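Local coordinates for protein inactive glucansucrase (Lactobacillus reuteri, PDB 5JBD) that belongs to glycoside hydrolase family 70 as an inactive glucansucrase, with a TIM-type barrel core and a bound calcium ion, at residues 493-498 against 620-626; 707-712 against 749-755; 789-793 against 835-841. One frame throughout, in Å; residues are numbered along the deposited sequence.

Contact 1. Residues 493-498 against 620-626; sequences RKQFVS and ISGDQDV
The backbone oxygen of Gln495 accepts a hydrogen bond from the side-chain amide of Gln624, with Gln624 NE2 2.9 Å from Gln495 O. The acceptor lies close to the plane of that amide, while the donor is tilted about 29° from the carbonyl plane. The other amide atom, Gln624 OE1, is bonded to Thr534, so both ends of the group are held and its rotation is fixed. The preceding helical carbonyl, Lys494 O, takes a hydrogen bond from Val626 N at 3.2 Å. Two carbonyls of the last helical turn are met by the incoming loop.

Helix 483-496 ends here and leads on to strand 501-505 of the antiparallel sheet beyond the barrel; the loop 620-626 leaves that sheet and heads back to the barrel, so the contact lies where the chain goes out and returns. Val626 wedges between the carbonyls: its CG1 sits 3.3 Å from Gln495 O, and its CG2 lies between Lys494 O (3.4 Å) and Val497 O. Ile620 CD1 packs against Phe496 CZ at 3.8 Å, and the Gln624 amide stands almost perpendicular to the same ring (80°). Extended from CG onward, Lys494 crosses Asp625 with CE 3.5 Å from Asp625 OD2, while NZ stays beyond salt-bridge range; Asp625 OD1 is bonded to Thr627. Water 1 joins Gln495 NE2 to Asp623 OD1 and Gln624 N, and water 2 links Ser498 OG with Val626 O.

Contact 2. Residues 707-712 against 749-755; sequences YSMTDR and VMNQMIG. With CA (calcium ion), chain C.
Two direct hydrogen bonds join the segments. Gln752 NE2 donates to Tyr707 O at 3.1 Å, coming from above the carbonyl plane although the acceptor lies in the plane of the Gln752 amide; a bend at chi2 (-75°) turns that amide toward Tyr707. The second runs between backbones, from Ile754 N to Met709 O at 3.3 Å. Water 3 adds an indirect link, accepting from Arg712 NH2 in the guanidinium plane and donating to Val749 O and Gln752 O.

The amide of Gln752, whose NE2 also bonds a glycerol molecule, leads to the metal. Asn751 ND2 donates to Gln752 OE1 at 2.8 Å, almost straight and in the plane of both amides, which leaves Asn751 OD1 directed at the calcium ion, 2.3 Å away. Gln752 is thus a second-shell residue, and Glu237, Asp243 and Asn287 supply further calcium ligands.

Apolar contacts fill the space between. Met709, doubly bent, brings CE to 3.5 Å from Val749 CG1, and its SD meets Met753 CG at 3.9 Å, the two methionines crossing at about a right angle. Val749 CG2 touches the edge of the Tyr707 ring, whose hydroxyl is bonded to Asp747.

Strand 752-753 borders strand 242-244, Ser708 and Thr710 pair by backbone bonds with Phe698 and Thr696, and Met750 packs on helix 249-263, so the contact lies between a barrel loop and the edge of the antiparallel sheet.

Contact 3. Residues 789-793 against 835-841; sequences YTTGG and KWSAKYQ
Gly792 and Trp836 exchange a pair of backbone hydrogen bonds, the single antiparallel bridge of this contact. Trp836 N donates to Gly792 O at 2.8 Å, and Gly792 N returns a longer bond of 3.2 Å to Trp836 O. That same oxygen receives a CA-H...O contact from Thr791, whose CA lies 3.2 Å from Trp836 O. A third bond comes from a side chain: Gln841 NE2 reaches Thr790 O at 2.9 Å, in the carbonyl plane and on a lone pair. With CG beside its backbone N (chi1 -63°) and the rest of the chain extended, Gln841 carries its amide to the strand.

Side chains close around these bonds. Thr791 CG2 rests on the aliphatic part of Lys835, 3.8 Å from Lys835 CD, while Gly792 O and Gly793 CA lie at the edge of the Trp836 indole. Both glycines adopt positive phi (154° and 132°).

Further out, the threonine hydroxyls are linked in a chain of hydrogen bonds: Thr791 OG1 donates to Thr790 OG1 at 2.9 Å, and Thr790 OG1 is bonded to the carboxylate of Glu760. The same carboxylate oxygen is bonded to Ala838 N, so Glu760 holds both segments at once. Gln841 OE1 is bonded to Asn242, which fixes the turn of the amide, and a short 3-10 stretch at 838-839 brings the chain round to it. Beyond these, Phe196 touches Thr790, Ala838 and Gln841. Two successive residues, Thr790 and Thr791, pair with the single Gly758 of strand 758-767, forming a classic beta bulge near the end of strand 784-791, in a six-stranded antiparallel sheet built from widely separated parts of the chain, consistent with domain B of family 70 proteins.

Overall arrangement
Contacts 2 and 3 are neighbours, their centres 11 Å apart, and both reach the same antiparallel sheet. They touch at Trp836, whose CZ2 is 3.4 Å from Arg712 NH1 and whose NE1 is 3.4 Å from Met753 SD, and where Asp711 CG lies 3.2 Å from Gly793 O. The calcium ion is bound directly in contact 2, whereas the Gln841 side chain of contact 3 is about 10 Å away. Contact 1 lies far off, its centre about 42 Å from that of contact 2 and about 52 Å from that of contact 3, across the chain's centre from the latter. Earlier in sequence, it sits at the junction of the barrel with a different antiparallel sheet.

Contact 1. Residues 493-498 against 620-626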
loop_
_atom_site.group_PDB
_atom_site.type_symbol
_atom_site.label_atom_id
_atom_site.label_comp_id
_atom_site.label_asym_id
_atom_site.label_seq_id
_atom_site.Cartn_x
_atom_site.Cartn_y
_atom_site.Cartn_z
ATOM N N ARG A 493 -2.800 2.390 30.467
ATOM C CA ARG A 493 -1.402 2.288 30.063
ATOM C C ARG A 493 -0.621 3.541 30.466
ATOM O O ARG A 493 0.478 3.436 31.043
ATOM C CB ARG A 493 -1.264 2.061 28.570
ATOM C CG ARG A 493 0.181 1.808 28.131
ATOM C CD ARG A 493 0.262 1.584 26.631
ATOM N NE ARG A 493 1.551 1.041 26.230
ATOM C CZ ARG A 493 2.607 1.747 25.814
ATOM N NH1 ARG A 493 2.571 3.083 25.735
ATOM N NH2 ARG A 493 3.720 1.094 25.495
ATOM N N LYS A 494 -1.165 4.714 30.136
ATOM C CA LYS A 494 -0.494 5.972 30.434
ATOM C C LYS A 494 -0.291 6.153 31.945
ATOM O O LYS A 494 0.738 6.672 32.377
ATOM C CB LYS A 494 -1.258 7.170 29.831
ATOM C CG LYS A 494 -0.572 8.504 30.076
ATOM C CD LYS A 494 -1.319 9.683 29.467
ATOM C CE LYS A 494 -0.511 10.956 29.679
ATOM N NZ LYS A 494 -1.144 12.144 29.044
ATOM N N GLN A 495 -1.268 5.718 32.735
ATOM C CA GLN A 495 -1.196 5.856 34.188
ATOM C C GLN A 495 -0.277 4.848 34.884
ATOM O O GLN A 495 0.296 5.172 35.924
ATOM C CB GLN A 495 -2.597 5.748 34.817
ATOM C CG GLN A 495 -3.611 6.787 34.370
ATOM C CD GLN A 495 -4.944 6.586 35.071
ATOM O OE1 GLN A 495 -5.562 5.529 34.964
ATOM N NE2 GLN A 495 -5.368 7.579 35.822
ATOM N N PHE A 496 -0.167 3.632 34.341
ATOM C CA PHE A 496 0.367 2.515 35.112
ATOM C C PHE A 496 1.511 1.705 34.507
ATOM O O PHE A 496 2.297 1.141 35.262
ATOM C CB PHE A 496 -0.780 1.553 35.478
ATOM C CG PHE A 496 -1.843 2.168 36.353
ATOM C CD1 PHE A 496 -1.551 2.550 37.664
ATOM C CD2 PHE A 496 -3.142 2.319 35.886
ATOM C CE1 PHE A 496 -2.530 3.098 38.470
ATOM C CE2 PHE A 496 -4.126 2.880 36.696
ATOM C CZ PHE A 496 -3.824 3.265 37.986
ATOM N N VAL A 497 1.612 1.653 33.182
ATOM C CA VAL A 497 2.493 0.688 32.523
ATOM C C VAL A 497 3.937 1.208 32.431
ATOM O O VAL A 497 4.231 2.131 31.668
ATOM C CB VAL A 497 1.917 0.288 31.156
ATOM C CG1 VAL A 497 2.909 -0.510 30.334
ATOM C CG2 VAL A 497 0.634 -0.495 31.358
ATOM N N SER A 498 4.811 0.617 33.250
ATOM C CA SER A 498 6.242 0.923 33.261
ATOM C C SER A 498 6.963 -0.157 34.072
ATOM O O SER A 498 6.308 -0.956 34.734
ATOM C CB SER A 498 6.518 2.315 33.843
ATOM O OG SER A 498 7.874 2.711 33.685
ATOM N N ILE A 620 -5.273 4.404 43.320
ATOM C CA ILE A 620 -4.618 5.719 43.429
ATOM C C ILE A 620 -5.619 6.856 43.627
ATOM O O ILE A 620 -6.820 6.689 43.390
ATOM C CB ILE A 620 -3.793 6.048 42.167
ATOM C CG1 ILE A 620 -4.670 5.998 40.904
ATOM C CG2 ILE A 620 -2.629 5.089 42.041
ATOM C CD1 ILE A 620 -4.025 6.625 39.683
ATOM N N SER A 621 -5.098 7.993 44.094
ATOM C CA SER A 621 -5.825 9.242 44.203
ATOM C C SER A 621 -5.411 10.133 43.018
ATOM O O SER A 621 -4.207 10.366 42.763
ATOM C CB SER A 621 -5.457 9.926 45.515
ATOM O OG SER A 621 -5.957 11.235 45.613
ATOM N N GLY A 622 -6.425 10.593 42.297
ATOM C CA GLY A 622 -6.293 11.549 41.205
ATOM C C GLY A 622 -5.483 11.023 40.037
ATOM O O GLY A 622 -5.521 9.826 39.746
ATOM N N ASP A 623 -4.754 11.921 39.380
ATOM C CA ASP A 623 -4.102 11.609 38.118
ATOM C C ASP A 623 -2.679 11.110 38.298
ATOM O O ASP A 623 -1.960 11.534 39.203
ATOM C CB ASP A 623 -4.091 12.839 37.203
ATOM C CG ASP A 623 -5.482 13.258 36.770
ATOM O OD1 ASP A 623 -6.271 12.371 36.358
ATOM O OD2 ASP A 623 -5.780 14.478 36.849
ATOM N N GLN A 624 -2.274 10.225 37.406
ATOM C CA GLN A 624 -0.912 9.710 37.394
ATOM C C GLN A 624 -0.447 9.528 35.965
ATOM O O GLN A 624 -1.228 9.093 35.128
ATOM C CB GLN A 624 -0.861 8.369 38.102
ATOM C CG GLN A 624 0.552 7.945 38.448
ATOM C CD GLN A 624 0.602 6.740 39.341
ATOM O OE1 GLN A 624 0.884 6.863 40.519
ATOM N NE2 GLN A 624 0.299 5.573 38.793
ATOM N N ASP A 625 0.818 9.853 35.693
ATOM C CA ASP A 625 1.420 9.673 34.364
ATOM C C ASP A 625 2.835 9.125 34.575
ATOM O O ASP A 625 3.672 9.795 35.159
ATOM C CB ASP A 625 1.425 11.024 33.631
ATOM C CG ASP A 625 2.078 10.976 32.236
ATOM O OD1 ASP A 625 2.486 9.906 31.741
ATOM O OD2 ASP A 625 2.160 12.061 31.617
ATOM N N VAL A 626 3.078 7.908 34.103
ATOM C CA VAL A 626 4.372 7.247 34.288
ATOM C C VAL A 626 5.311 7.396 33.087
ATOM O O VAL A 626 6.301 6.675 33.000
ATOM C CB VAL A 626 4.223 5.744 34.651
ATOM C CG1 VAL A 626 3.615 5.591 36.047
ATOM C CG2 VAL A 626 3.424 4.981 33.598
HETATM O O HOH W 1 -4.522 10.258 35.156
HETATM O O HOH W 2 7.854 4.815 31.873
#

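Contact 2. Residues 707-712 against 749-755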
loop_
_atom_site.group_PDB
_atom_site.type_symbol
_atom_site.label_atom_id
_atom_site.label_comp_id
_atom_site.label_asym_id
_atom_site.label_seq_id
_atom_site.Cartn_x
_atom_site.Cartn_y
_atom_site.Cartn_z
ATOM N N TYR A 707 -2.311 5.227 -1.443
ATOM C CA TYR A 707 -1.140 4.451 -1.882
ATOM C C TYR A 707 -1.044 4.349 -3.406
ATOM O O TYR A 707 0.064 4.244 -3.954
ATOM C CB TYR A 707 -1.106 3.035 -1.290
ATOM C CG TYR A 707 -0.996 2.948 0.221
ATOM C CD1 TYR A 707 0.162 3.378 0.880
ATOM C CD2 TYR A 707 -2.015 2.392 0.987
ATOM C CE1 TYR A 707 0.275 3.282 2.266
ATOM C CE2 TYR A 707 -1.898 2.283 2.375
ATOM C CZ TYR A 707 -0.744 2.735 3.009
ATOM O OH TYR A 707 -0.604 2.617 4.390
ATOM N N SER A 708 -2.194 4.360 -4.080
ATOM C CA SER A 708 -2.241 4.452 -5.544
ATOM C C SER A 708 -2.421 5.925 -5.879
ATOM O O SER A 708 -3.559 6.428 -5.873
ATOM C CB SER A 708 -3.399 3.627 -6.102
ATOM O OG SER A 708 -3.141 2.250 -5.928
ATOM N N MET A 709 -1.304 6.617 -6.125
ATOM C CA MET A 709 -1.313 8.077 -6.265
ATOM C C MET A 709 -0.724 8.524 -7.596
ATOM O O MET A 709 0.167 7.877 -8.142
ATOM C CB MET A 709 -0.622 8.772 -5.068
ATOM C CG MET A 709 0.896 8.981 -5.150
ATOM S SD MET A 709 1.782 7.444 -5.425
ATOM C CE MET A 709 2.037 6.949 -3.711
ATOM N N THR A 710 -1.267 9.633 -8.102
ATOM C CA THR A 710 -0.844 10.258 -9.344
ATOM C C THR A 710 0.013 11.501 -9.122
ATOM O O THR A 710 0.619 11.984 -10.076
ATOM C CB THR A 710 -2.083 10.676 -10.178
ATOM O OG1 THR A 710 -2.911 11.571 -9.411
ATOM C CG2 THR A 710 -2.908 9.452 -10.554
ATOM N N ASP A 711 0.027 12.038 -7.895
ATOM C CA ASP A 711 0.760 13.272 -7.582
ATOM C C ASP A 711 1.238 13.240 -6.122
ATOM O O ASP A 711 0.428 13.302 -5.203
ATOM C CB ASP A 711 -0.133 14.511 -7.847
ATOM C CG ASP A 711 0.639 15.828 -7.837
ATOM O OD1 ASP A 711 1.631 15.974 -7.074
ATOM O OD2 ASP A 711 0.261 16.752 -8.610
ATOM N N ARG A 712 2.556 13.155 -5.941
ATOM C CA ARG A 712 3.192 13.017 -4.621
ATOM C C ARG A 712 3.221 14.311 -3.804
ATOM O O ARG A 712 3.463 14.271 -2.595
ATOM C CB ARG A 712 4.634 12.549 -4.774
ATOM C CG ARG A 712 4.811 11.101 -5.198
ATOM C CD ARG A 712 6.301 10.811 -5.270
ATOM N NE ARG A 712 6.633 9.396 -5.375
ATOM C CZ ARG A 712 7.876 8.906 -5.298
ATOM N NH1 ARG A 712 8.924 9.710 -5.125
ATOM N NH2 ARG A 712 8.065 7.598 -5.397
ATOM N N VAL A 749 5.482 6.909 0.662
ATOM C CA VAL A 749 5.259 5.784 -0.251
ATOM C C VAL A 749 6.221 5.857 -1.432
ATOM O O VAL A 749 5.874 6.393 -2.488
ATOM C CB VAL A 749 3.806 5.772 -0.765
ATOM C CG1 VAL A 749 3.532 4.539 -1.634
ATOM C CG2 VAL A 749 2.839 5.824 0.412
ATOM N N MET A 750 7.429 5.310 -1.242
ATOM C CA MET A 750 8.480 5.330 -2.275
ATOM C C MET A 750 8.432 4.162 -3.257
ATOM O O MET A 750 9.142 4.195 -4.261
ATOM C CB MET A 750 9.878 5.404 -1.640
ATOM C CG MET A 750 10.190 6.748 -0.992
ATOM S SD MET A 750 11.783 6.842 -0.126
ATOM C CE MET A 750 11.326 6.142 1.475
ATOM N N ASN A 751 7.607 3.144 -3.012
ATOM C CA ASN A 751 7.718 1.934 -3.816
ATOM C C ASN A 751 7.141 2.088 -5.213
ATOM O O ASN A 751 7.770 1.635 -6.170
ATOM C CB ASN A 751 7.075 0.728 -3.168
ATOM C CG ASN A 751 7.229 -0.526 -4.020
ATOM O OD1 ASN A 751 8.345 -1.042 -4.221
ATOM N ND2 ASN A 751 6.113 -1.011 -4.550
ATOM N N GLN A 752 5.931 2.646 -5.304
ATOM C CA GLN A 752 5.210 2.724 -6.581
ATOM C C GLN A 752 4.352 3.975 -6.742
ATOM O O GLN A 752 3.941 4.585 -5.759
ATOM C CB GLN A 752 4.300 1.502 -6.789
ATOM C CG GLN A 752 2.941 1.557 -6.078
ATOM C CD GLN A 752 3.017 1.314 -4.570
ATOM O OE1 GLN A 752 3.806 0.503 -4.105
ATOM N NE2 GLN A 752 2.177 2.008 -3.814
ATOM N N MET A 753 4.093 4.306 -8.006
ATOM C CA MET A 753 3.028 5.231 -8.395
ATOM C C MET A 753 2.072 4.476 -9.315
ATOM O O MET A 753 2.465 3.499 -9.967
ATOM C CB MET A 753 3.624 6.466 -9.076
ATOM C CG MET A 753 4.559 7.262 -8.165
ATOM S SD MET A 753 5.089 8.853 -8.844
ATOM C CE MET A 753 3.559 9.766 -8.792
ATOM N N ILE A 754 0.806 4.888 -9.325
ATOM C CA ILE A 754 -0.224 4.231 -10.131
ATOM C C ILE A 754 -1.182 5.292 -10.671
ATOM O O ILE A 754 -1.616 6.174 -9.929
ATOM C CB ILE A 754 -1.036 3.168 -9.339
ATOM C CG1 ILE A 754 -0.097 2.223 -8.574
ATOM C CG2 ILE A 754 -1.908 2.330 -10.284
ATOM C CD1 ILE A 754 -0.756 1.136 -7.732
ATOM N N GLY A 755 -1.509 5.164 -11.951
ATOM C CA GLY A 755 -2.521 5.991 -12.607
ATOM C C GLY A 755 -1.952 7.060 -13.523
ATOM O O GLY A 755 -2.619 8.060 -13.763
HETATM CA CA CA C . 10.129 -1.774 -5.424
HETATM O O HOH W 3 5.480 6.659 -5.175
HETATM O O HOH W 4 10.438 0.608 -5.607
#

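Contact 3. Residues 789-793 against 835-841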
loop_
_atom_site.group_PDB
_atom_site.type_symbol
_atom_site.label_atom_id
_atom_site.label_comp_id
_atom_site.label_asym_id
_atom_site.label_seq_id
_atom_site.Cartn_x
_atom_site.Cartn_y
_atom_site.Cartn_z
ATOM N N TYR A 789 1.536 2.744 -19.480
ATOM C CA TYR A 789 1.337 4.055 -18.863
ATOM C C TYR A 789 2.457 4.254 -17.843
ATOM O O TYR A 789 2.542 3.504 -16.875
ATOM C CB TYR A 789 -0.043 4.143 -18.208
ATOM C CG TYR A 789 -1.153 4.210 -19.231
ATOM C CD1 TYR A 789 -1.685 3.054 -19.795
ATOM C CD2 TYR A 789 -1.628 5.433 -19.684
ATOM C CE1 TYR A 789 -2.688 3.120 -20.755
ATOM C CE2 TYR A 789 -2.641 5.514 -20.641
ATOM C CZ TYR A 789 -3.160 4.353 -21.175
ATOM O OH TYR A 789 -4.145 4.421 -22.124
ATOM N N THR A 790 3.337 5.218 -18.108
ATOM C CA THR A 790 4.524 5.478 -17.284
ATOM C C THR A 790 4.785 6.947 -16.926
ATOM O O THR A 790 5.632 7.228 -16.070
ATOM C CB THR A 790 5.792 5.063 -18.038
ATOM O OG1 THR A 790 5.928 5.902 -19.182
ATOM C CG2 THR A 790 5.748 3.613 -18.477
ATOM N N THR A 791 4.105 7.878 -17.595
ATOM C CA THR A 791 4.550 9.247 -17.634
ATOM C C THR A 791 3.506 10.183 -17.019
ATOM O O THR A 791 2.313 10.111 -17.338
ATOM C CB THR A 791 4.932 9.629 -19.079
ATOM O OG1 THR A 791 5.985 8.762 -19.518
ATOM C CG2 THR A 791 5.394 11.079 -19.174
ATOM N N GLY A 792 3.976 11.054 -16.127
ATOM C CA GLY A 792 3.107 11.968 -15.399
ATOM C C GLY A 792 3.707 12.379 -14.074
ATOM O O GLY A 792 4.928 12.406 -13.921
ATOM N N GLY A 793 2.845 12.695 -13.120
ATOM C CA GLY A 793 3.258 13.257 -11.834
ATOM C C GLY A 793 2.470 14.484 -11.419
ATOM O O GLY A 793 2.560 14.906 -10.256
ATOM N N LYS A 835 8.902 15.361 -13.943
ATOM C CA LYS A 835 7.944 14.462 -14.559
ATOM C C LYS A 835 8.490 13.045 -14.502
ATOM O O LYS A 835 9.635 12.835 -14.864
ATOM C CB LYS A 835 7.762 14.872 -16.016
ATOM C CG LYS A 835 6.742 14.048 -16.780
ATOM C CD LYS A 835 6.434 14.625 -18.171
ATOM C CE LYS A 835 5.464 15.810 -18.148
ATOM N NZ LYS A 835 4.297 15.699 -17.199
ATOM N N TRP A 836 7.683 12.090 -14.041
ATOM C CA TRP A 836 8.084 10.673 -13.994
ATOM C C TRP A 836 7.969 10.064 -15.386
ATOM O O TRP A 836 7.085 10.424 -16.155
ATOM C CB TRP A 836 7.236 9.867 -12.978
ATOM C CG TRP A 836 7.423 10.343 -11.566
ATOM C CD1 TRP A 836 6.638 11.226 -10.885
ATOM C CD2 TRP A 836 8.489 9.989 -10.682
ATOM N NE1 TRP A 836 7.153 11.453 -9.633
ATOM C CE2 TRP A 836 8.286 10.701 -9.476
ATOM C CE3 TRP A 836 9.600 9.147 -10.794
ATOM C CZ2 TRP A 836 9.153 10.577 -8.372
ATOM C CZ3 TRP A 836 10.470 9.024 -9.699
ATOM C CH2 TRP A 836 10.242 9.739 -8.509
ATOM N N SER A 837 8.873 9.148 -15.700
ATOM C CA SER A 837 8.803 8.350 -16.923
ATOM C C SER A 837 9.587 7.045 -16.690
ATOM O O SER A 837 10.147 6.852 -15.607
ATOM C CB SER A 837 9.347 9.144 -18.114
ATOM O OG SER A 837 10.753 9.271 -18.056
ATOM N N ALA A 838 9.628 6.167 -17.698
ATOM C CA ALA A 838 10.151 4.805 -17.536
ATOM C C ALA A 838 11.612 4.738 -17.111
ATOM O O ALA A 838 12.010 3.805 -16.398
ATOM C CB ALA A 838 9.954 4.004 -18.811
ATOM N N LYS A 839 12.411 5.722 -17.524
ATOM C CA LYS A 839 13.824 5.737 -17.155
ATOM C C LYS A 839 14.058 5.747 -15.639
ATOM O O LYS A 839 15.124 5.329 -15.201
ATOM C CB LYS A 839 14.575 6.891 -17.828
ATOM C CG LYS A 839 14.279 8.279 -17.297
ATOM C CD LYS A 839 14.994 9.319 -18.157
ATOM C CE LYS A 839 14.824 10.719 -17.598
ATOM N NZ LYS A 839 15.361 11.753 -18.528
ATOM N N TYR A 840 13.064 6.198 -14.860
ATOM C CA TYR A 840 13.118 6.189 -13.397
ATOM C C TYR A 840 12.357 5.022 -12.739
ATOM O O TYR A 840 12.111 5.055 -11.517
ATOM C CB TYR A 840 12.572 7.523 -12.852
ATOM C CG TYR A 840 13.384 8.735 -13.217
ATOM C CD1 TYR A 840 14.770 8.758 -13.028
ATOM C CD2 TYR A 840 12.777 9.876 -13.749
ATOM C CE1 TYR A 840 15.513 9.868 -13.363
ATOM C CE2 TYR A 840 13.522 10.996 -14.090
ATOM C CZ TYR A 840 14.885 10.988 -13.894
ATOM O OH TYR A 840 15.645 12.087 -14.223
ATOM N N GLN A 841 12.014 3.995 -13.522
ATOM C CA GLN A 841 11.136 2.896 -13.080
ATOM C C GLN A 841 11.751 1.533 -13.408
ATOM O O GLN A 841 12.423 1.377 -14.441
ATOM C CB GLN A 841 9.761 3.022 -13.756
ATOM C CG GLN A 841 9.035 4.298 -13.373
ATOM C CD GLN A 841 7.782 4.559 -14.194
ATOM O OE1 GLN A 841 7.148 3.644 -14.724
ATOM N NE2 GLN A 841 7.406 5.825 -14.275
#